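Local structure of MIX1 (Leishmania major, 3HA4) at residues L106-G111 / E127-A132; A67-P72 / G119-D124; V42-R45 / A50-D53; E74-L79 / K99-Q104. The protein is of unknown biochemical function but forms homodimers and probably serves as a membrane-anchored helical scaffold for protein-protein interactions. All coordinates share one frame; numbering follows the deposited sequence.

Interaction 1 of 4, residues L106-G111 / E127-A132; sequences LNVKYG and EIISMA
K109 sets CG on the far side of CA from its backbone N (chi1 163°) and keeps the rest of its chain extended, which carries NZ across to S130. S130 turns OG to the side of its own backbone N (chi1 -71°), where the ammonium group arrives. NZ of K109 donates a hydrogen bond to OG of S130 over 2.8 Å. The preceding carbon follows closely, with CE of K109 3.4 Å from OG of S130. The hydroxyl has a second partner, the carbonyl O of E126, one turn back in its own helix. Two bonds therefore fix its rotation.

The lower part of the lysine is apolar in its contacts. CB of K109 lies 4.0 Å from CG2 of I129. Its CG rests over one face of the Y110 ring, toward the rim. The side chain of K109 also touches E126. The contact joins the end of helix 94-109 to helix 123-137, two successive helices of a TPR-like, helix-turn-helix fold. Helix 94-109 stops here in a Schellman motif. G111 takes a positive phi of 66°, and its N bonds to O of V108, while N of R112 reaches O of N107.

Deeper in, V108 and I129 meet at about a right angle. CG1 of V108 touches CD1 of I129 at 4.0 Å, and both residues are buried. W69 and L105 also pack on I129. On another side of helix 123-137, I128 packs against L70 of the second subunit.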
loop_
_atom_site.group_PDB
_atom_site.type_symbol
_atom_site.label_atom_id
_atom_site.label_comp_id
_atom_site.label_asym_id
_atom_site.label_seq_id
_atom_site.Cartn_x
_atom_site.Cartn_y
_atom_site.Cartn_z
ATOM N N LEU A 106 -6.878 -8.891 10.461
ATOM C CA LEU A 106 -6.980 -9.285 11.860
ATOM C C LEU A 106 -6.094 -10.491 12.167
ATOM O O LEU A 106 -5.476 -10.542 13.239
ATOM C CB LEU A 106 -8.439 -9.538 12.277
ATOM C CG LEU A 106 -9.317 -8.292 12.447
ATOM C CD1 LEU A 106 -10.747 -8.669 12.784
ATOM C CD2 LEU A 106 -8.745 -7.350 13.508
ATOM N N ASN A 107 -6.025 -11.449 11.235
ATOM C CA ASN A 107 -5.142 -12.612 11.392
ATOM C C ASN A 107 -3.693 -12.168 11.486
ATOM O O ASN A 107 -2.931 -12.707 12.278
ATOM C CB ASN A 107 -5.281 -13.631 10.237
ATOM C CG ASN A 107 -6.581 -14.442 10.297
ATOM O OD1 ASN A 107 -7.189 -14.598 11.355
ATOM N ND2 ASN A 107 -7.011 -14.952 9.142
ATOM N N VAL A 108 -3.303 -11.188 10.681
ATOM C CA VAL A 108 -1.919 -10.710 10.710
ATOM C C VAL A 108 -1.611 -9.978 12.018
ATOM O O VAL A 108 -0.563 -10.173 12.628
ATOM C CB VAL A 108 -1.626 -9.759 9.538
ATOM C CG1 VAL A 108 -0.270 -9.099 9.718
ATOM C CG2 VAL A 108 -1.707 -10.511 8.199
ATOM N N LYS A 109 -2.545 -9.136 12.437
ATOM C CA LYS A 109 -2.383 -8.318 13.623
ATOM C C LYS A 109 -2.223 -9.180 14.878
ATOM O O LYS A 109 -1.447 -8.849 15.765
ATOM C CB LYS A 109 -3.569 -7.349 13.767
ATOM C CG LYS A 109 -3.707 -6.737 15.156
ATOM C CD LYS A 109 -4.605 -5.504 15.178
ATOM C CE LYS A 109 -4.698 -4.951 16.595
ATOM N NZ LYS A 109 -5.660 -3.833 16.720
ATOM N N TYR A 110 -2.951 -10.287 14.938
ATOM C CA TYR A 110 -2.932 -11.136 16.121
ATOM C C TYR A 110 -2.050 -12.356 15.921
ATOM O O TYR A 110 -2.076 -13.295 16.714
ATOM C CB TYR A 110 -4.358 -11.513 16.529
ATOM C CG TYR A 110 -5.108 -10.301 17.027
ATOM C CD1 TYR A 110 -4.841 -9.769 18.285
ATOM C CD2 TYR A 110 -6.030 -9.651 16.223
ATOM C CE1 TYR A 110 -5.497 -8.650 18.740
ATOM C CE2 TYR A 110 -6.690 -8.525 16.662
ATOM C CZ TYR A 110 -6.426 -8.034 17.928
ATOM O OH TYR A 110 -7.080 -6.919 18.386
ATOM N N GLY A 111 -1.268 -12.373 14.874
ATOM C CA GLY A 111 -0.318 -13.427 14.667
ATOM C C GLY A 111 -0.886 -14.790 14.422
ATOM O O GLY A 111 -0.244 -15.758 14.647
ATOM N N GLU A 127 0.041 -0.865 13.763
ATOM C CA GLU A 127 -0.793 0.285 13.986
ATOM C C GLU A 127 -1.500 0.713 12.731
ATOM O O GLU A 127 -2.614 1.090 12.774
ATOM C CB GLU A 127 0.050 1.436 14.515
ATOM C CG GLU A 127 0.268 1.450 16.009
ATOM C CD GLU A 127 1.186 2.559 16.467
ATOM O OE1 GLU A 127 1.043 3.676 15.984
ATOM O OE2 GLU A 127 2.047 2.333 17.318
ATOM N N ILE A 128 -0.818 0.675 11.610
ATOM C CA ILE A 128 -1.391 0.975 10.326
ATOM C C ILE A 128 -2.477 -0.014 9.941
ATOM O O ILE A 128 -3.403 0.337 9.270
ATOM C CB ILE A 128 -0.285 1.076 9.277
ATOM C CG1 ILE A 128 -0.633 2.101 8.239
ATOM C CG2 ILE A 128 -0.021 -0.205 8.623
ATOM C CD1 ILE A 128 0.302 2.147 7.152
ATOM N N ILE A 129 -2.336 -1.236 10.416
ATOM C CA ILE A 129 -3.282 -2.295 10.282
ATOM C C ILE A 129 -4.462 -2.091 11.178
ATOM O O ILE A 129 -5.547 -2.417 10.837
ATOM C CB ILE A 129 -2.616 -3.625 10.623
ATOM C CG1 ILE A 129 -1.578 -3.973 9.585
ATOM C CG2 ILE A 129 -3.599 -4.730 10.716
ATOM C CD1 ILE A 129 -0.878 -5.173 9.873
ATOM N N SER A 130 -4.250 -1.533 12.339
ATOM C CA SER A 130 -5.339 -1.219 13.204
ATOM C C SER A 130 -6.188 -0.110 12.648
ATOM O O SER A 130 -7.360 -0.098 12.814
ATOM C CB SER A 130 -4.795 -0.797 14.540
ATOM O OG SER A 130 -4.273 -1.875 15.201
ATOM N N MET A 131 -5.558 0.824 11.980
ATOM C CA MET A 131 -6.224 1.899 11.335
ATOM C C MET A 131 -7.023 1.397 10.175
ATOM O O MET A 131 -8.110 1.800 9.999
ATOM C CB MET A 131 -5.208 2.926 10.901
ATOM C CG MET A 131 -5.778 4.058 10.137
ATOM S SD MET A 131 -4.682 5.412 10.117
ATOM C CE MET A 131 -3.535 4.837 11.295
ATOM N N ALA A 132 -6.479 0.481 9.404
ATOM C CA ALA A 132 -7.228 -0.104 8.299
ATOM C C ALA A 132 -8.384 -0.948 8.829
ATOM O O ALA A 132 -9.473 -0.967 8.246
ATOM C CB ALA A 132 -6.313 -0.936 7.412
#

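Interaction 2 of 4, residues A67-P72 / G119-D124; sequences ADWLIP and GRVNKD
W69 is the last residue before helix 70-81, and it meets G119 in the loop that leads to helix 123-137, where V121 forms the centre of an inverse gamma turn. The indole donates from NE1 of W69 to the carbonyl O of G119, over 3.2 Å and fairly straight, with an N-H...O angle of 159°. The oxygen lies close to the ring plane, at the indole edge, but the donor stands above the carbonyl plane. A chi1 of 56° places the indole CG between the backbone N and carbonyl carbon of W69 and aims the ring at this loop. CG2 of V121 approaches obliquely, 4.4 Å from CD1 of W69.

Next to it, D68 caps the start of helix 70-81. Its OD2 accepts from N of I71 at 3.0 Å, and its OD1 accepts weakly from N of L70. The same carboxylate also receives NE1 of W34. N122 caps helix 123-137: its OD1 accepts from N of V125. Its ND2 bonds to O of G118 of the second subunit. The buried indole edge ties the start of helix 70-81 to the loop before helix 123-137, a helix-to-loop junction of the TPR-like fold beside the dimer contact.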
loop_
_atom_site.group_PDB
_atom_site.type_symbol
_atom_site.label_atom_id
_atom_site.label_comp_id
_atom_site.label_asym_id
_atom_site.label_seq_id
_atom_site.Cartn_x
_atom_site.Cartn_y
_atom_site.Cartn_z
ATOM N N ALA A 67 -1.019 -14.324 4.779
ATOM C CA ALA A 67 -0.298 -13.623 5.841
ATOM C C ALA A 67 0.083 -12.193 5.494
ATOM O O ALA A 67 0.586 -11.472 6.353
ATOM C CB ALA A 67 0.939 -14.395 6.266
ATOM N N ASP A 68 -0.156 -11.777 4.253
ATOM C CA ASP A 68 0.200 -10.423 3.826
ATOM C C ASP A 68 -0.784 -9.352 4.314
ATOM O O ASP A 68 -2.002 -9.579 4.363
ATOM C CB ASP A 68 0.299 -10.342 2.303
ATOM C CG ASP A 68 0.763 -8.971 1.824
ATOM O OD1 ASP A 68 1.738 -8.436 2.410
ATOM O OD2 ASP A 68 0.149 -8.431 0.873
ATOM N N TRP A 69 -0.254 -8.177 4.647
ATOM C CA TRP A 69 -1.097 -7.054 5.097
ATOM C C TRP A 69 -1.105 -5.930 4.061
ATOM O O TRP A 69 -2.042 -5.135 4.007
ATOM C CB TRP A 69 -0.628 -6.504 6.469
ATOM C CG TRP A 69 0.799 -6.095 6.432
ATOM C CD1 TRP A 69 1.879 -6.895 6.627
ATOM C CD2 TRP A 69 1.312 -4.800 6.105
ATOM N NE1 TRP A 69 3.037 -6.176 6.459
ATOM C CE2 TRP A 69 2.714 -4.885 6.140
ATOM C CE3 TRP A 69 0.722 -3.574 5.802
ATOM C CZ2 TRP A 69 3.535 -3.791 5.894
ATOM C CZ3 TRP A 69 1.538 -2.492 5.550
ATOM C CH2 TRP A 69 2.929 -2.606 5.604
ATOM N N LEU A 70 -0.054 -5.868 3.249
ATOM C CA LEU A 70 0.129 -4.769 2.306
ATOM C C LEU A 70 -0.986 -4.712 1.268
ATOM O O LEU A 70 -1.602 -3.668 1.042
ATOM C CB LEU A 70 1.490 -4.871 1.614
ATOM C CG LEU A 70 1.938 -3.645 0.815
ATOM C CD1 LEU A 70 1.562 -2.349 1.532
ATOM C CD2 LEU A 70 3.433 -3.691 0.553
ATOM N N ILE A 71 -1.256 -5.845 0.638
ATOM C CA ILE A 71 -2.302 -5.883 -0.361
ATOM C C ILE A 71 -3.676 -5.603 0.258
ATOM O O ILE A 71 -4.442 -4.804 -0.282
ATOM C CB ILE A 71 -2.245 -7.188 -1.182
ATOM C CG1 ILE A 71 -1.022 -7.135 -2.104
ATOM C CG2 ILE A 71 -3.546 -7.391 -1.974
ATOM C CD1 ILE A 71 -0.842 -8.339 -3.009
ATOM N N PRO A 72 -3.986 -6.236 1.406
ATOM C CA PRO A 72 -5.246 -5.909 2.098
ATOM C C PRO A 72 -5.369 -4.432 2.472
ATOM O O PRO A 72 -6.464 -3.871 2.405
ATOM C CB PRO A 72 -5.193 -6.786 3.346
ATOM C CG PRO A 72 -4.404 -7.981 2.894
ATOM C CD PRO A 72 -3.338 -7.424 1.989
ATOM N N GLY A 119 6.362 -7.363 4.829
ATOM C CA GLY A 119 7.370 -7.220 5.832
ATOM C C GLY A 119 6.853 -7.392 7.228
ATOM O O GLY A 119 5.699 -7.623 7.466
ATOM N N ARG A 120 7.779 -7.261 8.162
ATOM C CA ARG A 120 7.550 -7.613 9.537
ATOM C C ARG A 120 6.637 -6.653 10.210
ATOM O O ARG A 120 6.783 -5.457 10.063
ATOM C CB ARG A 120 8.862 -7.685 10.317
ATOM C CG ARG A 120 9.991 -6.881 9.734
ATOM C CD ARG A 120 11.217 -6.974 10.627
ATOM N NE ARG A 120 12.346 -7.639 9.978
ATOM C CZ ARG A 120 13.210 -8.418 10.616
ATOM N NH1 ARG A 120 13.061 -8.620 11.922
ATOM N NH2 ARG A 120 14.218 -8.990 9.958
ATOM N N VAL A 121 5.706 -7.215 10.965
ATOM C CA VAL A 121 4.802 -6.457 11.766
ATOM C C VAL A 121 5.523 -5.993 13.004
ATOM O O VAL A 121 5.252 -6.375 14.110
ATOM C CB VAL A 121 3.553 -7.214 12.043
ATOM C CG1 VAL A 121 2.579 -6.341 12.662
ATOM C CG2 VAL A 121 3.005 -7.663 10.766
ATOM N N ASN A 122 6.467 -5.130 12.760
ATOM C CA ASN A 122 7.006 -4.354 13.793
ATOM C C ASN A 122 5.779 -3.660 14.260
ATOM O O ASN A 122 4.698 -4.098 14.008
ATOM C CB ASN A 122 8.003 -3.391 13.232
ATOM C CG ASN A 122 7.364 -2.315 12.487
ATOM O OD1 ASN A 122 6.194 -2.097 12.625
ATOM N ND2 ASN A 122 8.126 -1.610 11.699
ATOM N N LYS A 123 5.943 -2.574 14.963
ATOM C CA LYS A 123 4.890 -2.066 15.783
ATOM C C LYS A 123 4.134 -0.976 15.092
ATOM O O LYS A 123 3.000 -0.750 15.348
ATOM C CB LYS A 123 5.512 -1.613 17.096
ATOM C CG LYS A 123 6.559 -2.641 17.617
ATOM C CD LYS A 123 8.006 -2.121 17.657
ATOM C CE LYS A 123 8.764 -2.326 16.374
ATOM N NZ LYS A 123 9.803 -3.342 16.556
ATOM N N ASP A 124 4.804 -0.314 14.189
ATOM C CA ASP A 124 4.211 0.680 13.355
ATOM C C ASP A 124 3.279 0.037 12.387
ATOM O O ASP A 124 2.288 0.587 12.043
ATOM C CB ASP A 124 5.300 1.335 12.553
ATOM C CG ASP A 124 5.892 2.486 13.235
ATOM O OD1 ASP A 124 5.151 3.326 13.718
ATOM O OD2 ASP A 124 7.107 2.551 13.276
#

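Interaction 3 of 4, residues V42-R45 / A50-D53; sequences VLLR and APED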
loop_
_atom_site.group_PDB
_atom_site.type_symbol
_atom_site.label_atom_id
_atom_site.label_comp_id
_atom_site.label_asym_id
_atom_site.label_seq_id
_atom_site.Cartn_x
_atom_site.Cartn_y
_atom_site.Cartn_z
ATOM N N VAL A 42 -2.494 -2.015 -7.130
ATOM C CA VAL A 42 -2.217 -0.623 -6.946
ATOM C C VAL A 42 -2.670 0.261 -8.087
ATOM O O VAL A 42 -2.821 1.429 -7.910
ATOM C CB VAL A 42 -0.761 -0.392 -6.665
ATOM C CG1 VAL A 42 -0.459 0.999 -6.769
ATOM C CG2 VAL A 42 -0.420 -0.861 -5.347
ATOM N N LEU A 43 -2.883 -0.331 -9.232
ATOM C CA LEU A 43 -3.353 0.331 -10.409
ATOM C C LEU A 43 -4.807 0.656 -10.256
ATOM O O LEU A 43 -5.312 1.520 -10.893
ATOM C CB LEU A 43 -3.216 -0.629 -11.557
ATOM C CG LEU A 43 -2.455 -0.488 -12.852
ATOM C CD1 LEU A 43 -1.370 0.482 -12.873
ATOM C CD2 LEU A 43 -1.983 -1.808 -13.181
ATOM N N LEU A 44 -5.487 -0.058 -9.396
ATOM C CA LEU A 44 -6.909 0.067 -9.303
ATOM C C LEU A 44 -7.389 1.396 -8.799
ATOM O O LEU A 44 -8.337 1.912 -9.297
ATOM C CB LEU A 44 -7.491 -1.034 -8.443
ATOM C CG LEU A 44 -7.535 -2.427 -8.996
ATOM C CD1 LEU A 44 -7.818 -3.350 -7.900
ATOM C CD2 LEU A 44 -8.579 -2.477 -9.952
ATOM N N ARG A 45 -6.750 1.942 -7.793
ATOM C CA ARG A 45 -7.217 3.174 -7.213
ATOM C C ARG A 45 -7.079 4.351 -8.130
ATOM O O ARG A 45 -7.645 5.383 -7.899
ATOM C CB ARG A 45 -6.489 3.461 -5.924
ATOM C CG ARG A 45 -7.388 3.864 -4.798
ATOM C CD ARG A 45 -6.742 3.542 -3.511
ATOM N NE ARG A 45 -5.855 4.590 -3.047
ATOM C CZ ARG A 45 -4.636 4.387 -2.584
ATOM N NH1 ARG A 45 -4.118 3.181 -2.516
ATOM N NH2 ARG A 45 -3.932 5.412 -2.198
ATOM N N ALA A 50 -7.351 -3.516 -13.750
ATOM C CA ALA A 50 -8.383 -4.409 -14.176
ATOM C C ALA A 50 -9.335 -4.681 -13.041
ATOM O O ALA A 50 -9.196 -5.614 -12.340
ATOM C CB ALA A 50 -7.809 -5.625 -14.662
ATOM N N PRO A 51 -10.319 -3.825 -12.888
ATOM C CA PRO A 51 -11.281 -3.920 -11.821
ATOM C C PRO A 51 -12.202 -5.097 -11.960
ATOM O O PRO A 51 -12.733 -5.586 -11.018
ATOM C CB PRO A 51 -12.039 -2.635 -11.988
ATOM C CG PRO A 51 -11.766 -2.216 -13.278
ATOM C CD PRO A 51 -10.420 -2.512 -13.502
ATOM N N GLU A 52 -12.392 -5.532 -13.172
ATOM C CA GLU A 52 -13.110 -6.776 -13.427
ATOM C C GLU A 52 -12.399 -7.986 -12.805
ATOM O O GLU A 52 -12.969 -9.070 -12.706
ATOM C CB GLU A 52 -13.310 -7.001 -14.938
ATOM C CG GLU A 52 -12.023 -7.065 -15.781
ATOM C CD GLU A 52 -11.619 -5.713 -16.358
ATOM O OE1 GLU A 52 -11.433 -4.759 -15.577
ATOM O OE2 GLU A 52 -11.478 -5.603 -17.591
ATOM N N ASP A 53 -11.151 -7.797 -12.397
ATOM C CA ASP A 53 -10.349 -8.888 -11.858
ATOM C C ASP A 53 -10.105 -8.791 -10.342
ATOM O O ASP A 53 -9.312 -9.560 -9.808
ATOM C CB ASP A 53 -8.979 -8.937 -12.556
ATOM C CG ASP A 53 -9.044 -9.521 -13.957
ATOM O OD1 ASP A 53 -10.124 -9.985 -14.374
ATOM O OD2 ASP A 53 -7.995 -9.522 -14.639
#
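L44 reaches P51 through the end of its side chain. At the root, CB of L44 faces helix 70-81, with CG2 of V78 4.1 Å away. The chi1 of -73° puts CG beside the backbone N and turns the branch toward the second segment. CG itself only divides the path, for the two methyl groups part company there. CD1 turns away from P51. CD2 carries the contact. It lies 3.6 Å from CA of P51 and 3.7 Å from N of P51. Just before the proline, C of A50 is 3.9 Å from the same methyl. CB and CD of P51 stand equally far from CD2 of L44, each at 4.0 Å. The methyl thus rests against the N-CA bond of the proline, with the two neighbouring ring carbons beyond it.

The second segment owes its shape to a short 3-10 turn at 51-53. N of D53 bonds to O of A50 at 2.9 Å, and helix 54-64 follows at once. The first segment continues from helix 34-42. The contact therefore closes the connection between two consecutive helices. I54 and M57 of helix 54-64 also touch L44, while Y86 and Y90 of helix 84-90 pack on P51. R45, next to L44, forms a salt bridge with E74 of the second subunit, so this connection runs beside the dimer contact.

No hydrogen bond spans the two segments. Their association rests on one leucine methyl, which implies that van der Waals contact and burial of L44, without directional bonds, make up the contact across this short connection.

Interaction 4 of 4, residues E74-L79 / K99-Q104; sequences ELTQVL and KEVLMQ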
loop_
_atom_site.group_PDB
_atom_site.type_symbol
_atom_site.label_atom_id
_atom_site.label_comp_id
_atom_site.label_asym_id
_atom_site.label_seq_id
_atom_site.Cartn_x
_atom_site.Cartn_y
_atom_site.Cartn_z
ATOM N N GLU A 74 -4.044 -1.981 0.710
ATOM C CA GLU A 74 -4.342 -1.336 -0.569
ATOM C C GLU A 74 -5.803 -1.557 -0.995
ATOM O O GLU A 74 -6.493 -0.617 -1.406
ATOM C CB GLU A 74 -3.377 -1.833 -1.635
ATOM C CG GLU A 74 -3.077 -0.818 -2.703
ATOM C CD GLU A 74 -2.467 0.443 -2.128
ATOM O OE1 GLU A 74 -1.232 0.485 -1.884
ATOM O OE2 GLU A 74 -3.240 1.397 -1.921
ATOM N N LEU A 75 -6.275 -2.795 -0.883
ATOM C CA LEU A 75 -7.680 -3.098 -1.117
ATOM C C LEU A 75 -8.624 -2.294 -0.213
ATOM O O LEU A 75 -9.703 -1.875 -0.648
ATOM C CB LEU A 75 -7.927 -4.597 -0.937
ATOM C CG LEU A 75 -7.948 -5.501 -2.169
ATOM C CD1 LEU A 75 -7.557 -4.759 -3.430
ATOM C CD2 LEU A 75 -7.056 -6.689 -1.938
ATOM N N THR A 76 -8.225 -2.083 1.043
ATOM C CA THR A 76 -9.025 -1.271 1.949
ATOM C C THR A 76 -9.222 0.131 1.376
ATOM O O THR A 76 -10.330 0.661 1.403
ATOM C CB THR A 76 -8.399 -1.158 3.348
ATOM O OG1 THR A 76 -8.327 -2.453 3.944
ATOM C CG2 THR A 76 -9.246 -0.265 4.232
ATOM N N GLN A 77 -8.147 0.727 0.861
ATOM C CA GLN A 77 -8.264 2.020 0.170
ATOM C C GLN A 77 -9.197 1.925 -1.044
ATOM O O GLN A 77 -9.975 2.845 -1.298
ATOM C CB GLN A 77 -6.893 2.576 -0.260
ATOM C CG GLN A 77 -5.817 2.574 0.821
ATOM C CD GLN A 77 -6.360 2.913 2.209
ATOM O OE1 GLN A 77 -7.131 3.861 2.391
ATOM N NE2 GLN A 77 -5.958 2.127 3.191
ATOM N N VAL A 78 -9.122 0.822 -1.794
ATOM C CA VAL A 78 -10.087 0.599 -2.876
ATOM C C VAL A 78 -11.526 0.579 -2.344
ATOM O O VAL A 78 -12.385 1.279 -2.862
ATOM C CB VAL A 78 -9.772 -0.661 -3.732
ATOM C CG1 VAL A 78 -10.869 -0.910 -4.752
ATOM C CG2 VAL A 78 -8.438 -0.505 -4.440
ATOM N N LEU A 79 -11.786 -0.197 -1.295
ATOM C CA LEU A 79 -13.123 -0.220 -0.693
ATOM C C LEU A 79 -13.520 1.134 -0.077
ATOM O O LEU A 79 -14.662 1.574 -0.202
ATOM C CB LEU A 79 -13.225 -1.327 0.348
ATOM C CG LEU A 79 -12.892 -2.711 -0.183
ATOM C CD1 LEU A 79 -12.895 -3.750 0.939
ATOM C CD2 LEU A 79 -13.884 -3.060 -1.269
ATOM N N LYS A 99 -15.381 -7.979 4.646
ATOM C CA LYS A 99 -15.293 -8.833 5.784
ATOM C C LYS A 99 -14.146 -9.768 5.710
ATOM O O LYS A 99 -13.607 -10.118 6.704
ATOM C CB LYS A 99 -16.567 -9.620 5.922
ATOM C CG LYS A 99 -17.638 -8.831 6.528
ATOM C CD LYS A 99 -18.874 -9.616 6.702
ATOM C CE LYS A 99 -20.015 -8.724 7.052
ATOM N NZ LYS A 99 -21.238 -9.451 7.383
ATOM N N GLU A 100 -13.781 -10.172 4.509
ATOM C CA GLU A 100 -12.634 -11.046 4.312
ATOM C C GLU A 100 -11.318 -10.302 4.426
ATOM O O GLU A 100 -10.381 -10.797 5.040
ATOM C CB GLU A 100 -12.733 -11.743 2.961
ATOM C CG GLU A 100 -13.944 -12.630 2.848
ATOM C CD GLU A 100 -14.147 -13.155 1.449
ATOM O OE1 GLU A 100 -13.571 -12.582 0.498
ATOM O OE2 GLU A 100 -14.888 -14.148 1.309
ATOM N N VAL A 101 -11.248 -9.114 3.836
ATOM C CA VAL A 101 -10.058 -8.281 3.976
ATOM C C VAL A 101 -9.839 -7.951 5.452
ATOM O O VAL A 101 -8.713 -8.033 5.961
ATOM C CB VAL A 101 -10.161 -6.988 3.156
ATOM C CG1 VAL A 101 -8.907 -6.146 3.321
ATOM C CG2 VAL A 101 -10.383 -7.321 1.694
ATOM N N LEU A 102 -10.926 -7.599 6.133
ATOM C CA LEU A 102 -10.891 -7.356 7.568
ATOM C C LEU A 102 -10.331 -8.595 8.291
ATOM O O LEU A 102 -9.337 -8.509 9.012
ATOM C CB LEU A 102 -12.281 -6.972 8.089
ATOM C CG LEU A 102 -12.448 -6.954 9.616
ATOM C CD1 LEU A 102 -11.437 -6.018 10.266
ATOM C CD2 LEU A 102 -13.878 -6.590 10.035
ATOM N N MET A 103 -10.944 -9.751 8.054
ATOM C CA MET A 103 -10.463 -11.003 8.628
ATOM C C MET A 103 -8.962 -11.274 8.407
ATOM O O MET A 103 -8.250 -11.668 9.342
ATOM C CB MET A 103 -11.286 -12.174 8.112
ATOM C CG MET A 103 -11.096 -13.464 8.891
ATOM S SD MET A 103 -12.081 -14.840 8.246
ATOM C CE MET A 103 -13.645 -14.019 7.937
ATOM N N GLN A 104 -8.470 -11.072 7.185
ATOM C CA GLN A 104 -7.047 -11.328 6.950
ATOM C C GLN A 104 -6.130 -10.354 7.705
ATOM O O GLN A 104 -5.096 -10.761 8.237
ATOM C CB GLN A 104 -6.703 -11.357 5.464
ATOM C CG GLN A 104 -5.211 -11.262 5.201
ATOM C CD GLN A 104 -4.803 -11.894 3.890
ATOM O OE1 GLN A 104 -5.503 -12.748 3.363
ATOM N NE2 GLN A 104 -3.660 -11.488 3.369
#
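Both segments are helical, and they run in roughly opposite directions, with T76 and V101 nearest at 7.4 Å between their CA atoms. V101 supplies about half of the 130 Å² buried between the two. Its CB points at the other helix, and its two methyls divide the partners. CG1 lies opposite the backbone N (chi1 -180°) and meets OG1 of T76 at 3.8 Å. CG2, beside the backbone N, is 4.4 Å from CD1 of L79. L75 also points toward V101 but stays at the margin of contact.

P72, one turn before T76, packs on V101 as well. P72, L75, T76 and L79 are spaced as the four sides of a hole in knobs-into-holes packing, with V101 directed between them and L75 the looser side. W58 of helix 54-64 covers V101 and L75 from another side, and L136 of helix 123-137 packs on T76. The contact is therefore buried near the centre of the chain, where helices 70-81 and 94-109 of the TPR-like bundle meet.

T76 turns OG1 to the side of its backbone N, chi1 -63°. There the hydroxyl is hydrogen-bonded to the carbonyl O of P72 in its own helix. Its polar need is met without help from the facing helix. What it offers V101 is an oxygen already engaged, against which a methyl can lie. Across the two segments there is no hydrogen bond or salt bridge, so the pairing is made by van der Waals contact and burial of apolar groups, with the threonine's polarity settled inside its own helix.

In the fold
From the N terminus, interaction 3 closes first, across the short connection between helices 34-42 and 54-64. Residues 67-72 then open interaction 2, whose partner comes only at 119-124. Interaction 4 nests inside that long loop and pairs helices 70-81 and 94-109. Interaction 1 opens at 106-111, before interaction 2 has closed, and ends at 127-132, so the two cross. They also touch: CD1 of I129 lies 3.7 Å from CB of W69. Interaction 4 joins interaction 2 through D68 and Q104, and meets interaction 3 where R45 packs on Q77. Interactions 1 and 3 lie on opposite sides of the chain's centre, about 23 Å apart between centres.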